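Side-chain contact in cellulose hydrolase (Bacillus licheniformis, PDB 4YZT), which hydrolyses internal beta-1,4-glucosidic bonds of cellulose as a three-module endoglucanase of glycoside hydrolase family 5: residues 290-295 against 360-365. Residues are numbered along the deposited sequence; the frame is centred on the assembly and turned at random.
Sequences FVRLAH and QLNGNV
NH2 of Arg292 lies over one face of the Asn362 amide, 3.7 Å from OD1 and 3.8 Å from both CG and ND2 of Asn362; the two planes are 58° apart, and Asn362 OD1 is oblique to the guanidinium. The amide of Gln360 stands at the guanidinium edge, its NE2 4.4 Å from Arg292 NH2. No hydrogen bond crosses between the two segments. A bend at chi3 (-75°) turns the guanidinium so that NH2 sits over the Asn362 amide while NE makes a salt bridge with Asp288, one helical turn earlier; NH2, too, has a hydrogen-bond partner outside the two segments. Within the loop, Gln360 NE2 donates to an in-plane lone pair of Asn362 OD1 (3.0 Å, 165°). Asn362 ND2 reaches the backbone O of Asn336, between helix 321-330 and strand 338-347, so both ends of this amide are held. Leu361 to Asn364 form a type I' turn, with Asn364 N bonded to Leu361 O at 3.0 Å. The contact joins helix 280-296 of the TIM barrel to the loop connecting strands 355-360 and 366-371 of the X2 module; Pro335 touches both Arg292 and Asn362. With only 72 Å² buried, the chemistry implies light, mainly van der Waals packing of polar groups between modules: any pull of Asn362 OD1 on the guanidinium is probably offset in part by the nearby ND2 and Gln360 NE2 donors.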
ATOM      1  N   PHE A 290       3.989   4.294 -10.775  1.00 13.52           N
ATOM      2  CA  PHE A 290       4.423   2.914 -10.610  1.00 12.74           C
ATOM      3  C   PHE A 290       3.603   1.931 -11.441  1.00 12.90           C
ATOM      4  O   PHE A 290       4.164   1.040 -12.077  1.00 11.61           O
ATOM      5  CB  PHE A 290       4.384   2.463  -9.151  1.00 10.66           C
ATOM      6  CG  PHE A 290       4.916   1.077  -8.973  1.00 11.81           C
ATOM      7  CD1 PHE A 290       6.280   0.840  -9.062  1.00 13.26           C
ATOM      8  CD2 PHE A 290       4.057   0.002  -8.771  1.00 12.64           C
ATOM      9  CE1 PHE A 290       6.785  -0.439  -8.943  1.00 15.33           C
ATOM     10  CE2 PHE A 290       4.555  -1.284  -8.641  1.00 11.68           C
ATOM     11  CZ  PHE A 290       5.915  -1.505  -8.727  1.00 14.72           C
ATOM     12  N   VAL A 291       2.284   2.069 -11.440  1.00 12.71           N
ATOM     13  CA  VAL A 291       1.481   1.094 -12.171  1.00  7.28           C
ATOM     14  C   VAL A 291       1.726   1.216 -13.680  1.00  9.65           C
ATOM     15  O   VAL A 291       1.785   0.200 -14.378  1.00 13.29           O
ATOM     16  CB  VAL A 291      -0.021   1.237 -11.841  1.00  8.62           C
ATOM     17  CG1 VAL A 291      -0.863   0.247 -12.685  1.00  8.61           C
ATOM     18  CG2 VAL A 291      -0.229   0.972 -10.364  1.00  6.99           C
ATOM     19  N   ARG A 292       1.893   2.441 -14.179  1.00  8.15           N
ATOM     20  CA  ARG A 292       2.194   2.622 -15.601  1.00 14.68           C
ATOM     21  C   ARG A 292       3.548   2.014 -15.952  1.00 12.13           C
ATOM     22  O   ARG A 292       3.710   1.454 -17.024  1.00 12.39           O
ATOM     23  CB  ARG A 292       2.156   4.104 -16.010  1.00 20.31           C
ATOM     24  CG  ARG A 292       0.739   4.678 -16.079  1.00 28.56           C
ATOM     25  CD  ARG A 292       0.617   5.877 -17.017  1.00 36.72           C
ATOM     26  NE  ARG A 292       1.187   7.110 -16.476  1.00 43.38           N
ATOM     27  CZ  ARG A 292       2.407   7.562 -16.756  1.00 48.75           C
ATOM     28  NH1 ARG A 292       3.201   6.874 -17.567  1.00 50.07           N
ATOM     29  NH2 ARG A 292       2.838   8.700 -16.220  1.00 50.58           N
ATOM     30  N   LEU A 293       4.523   2.120 -15.054  1.00 10.12           N
ATOM     31  CA  LEU A 293       5.831   1.522 -15.307  1.00 11.98           C
ATOM     32  C   LEU A 293       5.755  -0.011 -15.308  1.00 11.98           C
ATOM     33  O   LEU A 293       6.346  -0.663 -16.174  1.00 12.27           O
ATOM     34  CB  LEU A 293       6.860   2.005 -14.286  1.00 12.09           C
ATOM     35  CG  LEU A 293       7.360   3.437 -14.472  1.00 12.68           C
ATOM     36  CD1 LEU A 293       8.162   3.905 -13.233  1.00 14.46           C
ATOM     37  CD2 LEU A 293       8.211   3.520 -15.741  1.00 14.96           C
ATOM     38  N   ALA A 294       5.024  -0.581 -14.353  1.00 12.32           N
ATOM     39  CA  ALA A 294       4.798  -2.027 -14.341  1.00 12.63           C
ATOM     40  C   ALA A 294       4.135  -2.474 -15.655  1.00 13.82           C
ATOM     41  O   ALA A 294       4.554  -3.444 -16.288  1.00 13.18           O
ATOM     42  CB  ALA A 294       3.945  -2.425 -13.147  1.00 11.30           C
ATOM     43  N   HIS A 295       3.106  -1.748 -16.078  1.00 12.76           N
ATOM     44  CA  HIS A 295       2.437  -2.087 -17.328  1.00 11.49           C
ATOM     45  C   HIS A 295       3.401  -1.998 -18.515  1.00 12.32           C
ATOM     46  O   HIS A 295       3.445  -2.905 -19.351  1.00 15.24           O
ATOM     47  CB  HIS A 295       1.216  -1.178 -17.543  1.00 10.37           C
ATOM     48  CG  HIS A 295       0.202  -1.751 -18.490  1.00 12.46           C
ATOM     49  ND1 HIS A 295       0.239  -1.521 -19.850  1.00 13.73           N
ATOM     50  CD2 HIS A 295      -0.867  -2.556 -18.276  1.00 13.56           C
ATOM     51  CE1 HIS A 295      -0.757  -2.164 -20.431  1.00 15.05           C
ATOM     52  NE2 HIS A 295      -1.451  -2.792 -19.498  1.00 14.33           N
ATOM     53  N   GLN A 360      -0.701  17.666 -15.053  1.00 22.37           N
ATOM     54  CA  GLN A 360       0.132  16.726 -15.798  1.00 22.92           C
ATOM     55  C   GLN A 360      -0.802  15.831 -16.614  1.00 21.83           C
ATOM     56  O   GLN A 360      -1.324  14.832 -16.107  1.00 19.43           O
ATOM     57  CB  GLN A 360       1.025  15.911 -14.849  1.00 23.27           C
ATOM     58  CG  GLN A 360       1.860  14.821 -15.508  1.00 25.43           C
ATOM     59  CD  GLN A 360       2.771  14.104 -14.524  1.00 27.56           C
ATOM     60  OE1 GLN A 360       3.183  14.675 -13.511  1.00 28.65           O
ATOM     61  NE2 GLN A 360       3.084  12.851 -14.810  1.00 27.11           N
ATOM     62  N   LEU A 361      -1.019  16.216 -17.870  1.00 22.04           N
ATOM     63  CA  LEU A 361      -2.039  15.598 -18.714  1.00 22.24           C
ATOM     64  C   LEU A 361      -1.739  14.139 -19.038  1.00 22.75           C
ATOM     65  O   LEU A 361      -2.654  13.325 -19.122  1.00 22.49           O
ATOM     66  CB  LEU A 361      -2.195  16.394 -20.007  1.00 22.77           C
ATOM     67  CG  LEU A 361      -2.867  17.754 -19.845  1.00 24.96           C
ATOM     68  CD1 LEU A 361      -2.767  18.552 -21.137  1.00 27.77           C
ATOM     69  CD2 LEU A 361      -4.324  17.580 -19.438  1.00 21.48           C
ATOM     70  N   ASN A 362      -0.459  13.815 -19.202  1.00 24.54           N
ATOM     71  CA  ASN A 362      -0.039  12.466 -19.592  1.00 25.28           C
ATOM     72  C   ASN A 362      -0.777  11.996 -20.850  1.00 25.62           C
ATOM     73  O   ASN A 362      -1.233  10.860 -20.922  1.00 25.26           O
ATOM     74  CB  ASN A 362      -0.248  11.468 -18.445  1.00 24.78           C
ATOM     75  CG  ASN A 362       0.720  11.686 -17.281  1.00 25.76           C
ATOM     76  OD1 ASN A 362       1.877  12.054 -17.476  1.00 27.30           O
ATOM     77  ND2 ASN A 362       0.244  11.444 -16.059  1.00 25.37           N
ATOM     78  N   GLY A 363      -0.909  12.891 -21.826  1.00 27.79           N
ATOM     79  CA  GLY A 363      -1.565  12.573 -23.087  1.00 27.92           C
ATOM     80  C   GLY A 363      -3.069  12.802 -23.134  1.00 27.22           C
ATOM     81  O   GLY A 363      -3.686  12.699 -24.195  1.00 28.75           O
ATOM     82  N   ASN A 364      -3.668  13.121 -21.991  1.00 25.69           N
ATOM     83  CA  ASN A 364      -5.115  13.283 -21.916  1.00 23.47           C
ATOM     84  C   ASN A 364      -5.588  14.702 -22.233  1.00 25.94           C
ATOM     85  O   ASN A 364      -4.780  15.619 -22.410  1.00 23.88           O
ATOM     86  CB  ASN A 364      -5.614  12.863 -20.531  1.00 22.94           C
ATOM     87  CG  ASN A 364      -5.506  11.368 -20.304  1.00 19.50           C
ATOM     88  OD1 ASN A 364      -6.071  10.582 -21.052  1.00 23.03           O
ATOM     89  ND2 ASN A 364      -4.772  10.969 -19.266  1.00 18.22           N
ATOM     90  N   VAL A 365      -6.908  14.861 -22.305  1.00 25.24           N
ATOM     91  CA  VAL A 365      -7.548  16.121 -22.655  1.00 24.82           C
ATOM     92  C   VAL A 365      -8.646  16.431 -21.645  1.00 26.77           C
ATOM     93  O   VAL A 365      -9.561  15.624 -21.452  1.00 25.63           O
ATOM     94  CB  VAL A 365      -8.150  16.070 -24.083  1.00 30.43           C
ATOM     95  CG1 VAL A 365      -8.963  17.312 -24.370  1.00 30.37           C
ATOM     96  CG2 VAL A 365      -7.053  15.897 -25.120  1.00 30.53           C
TER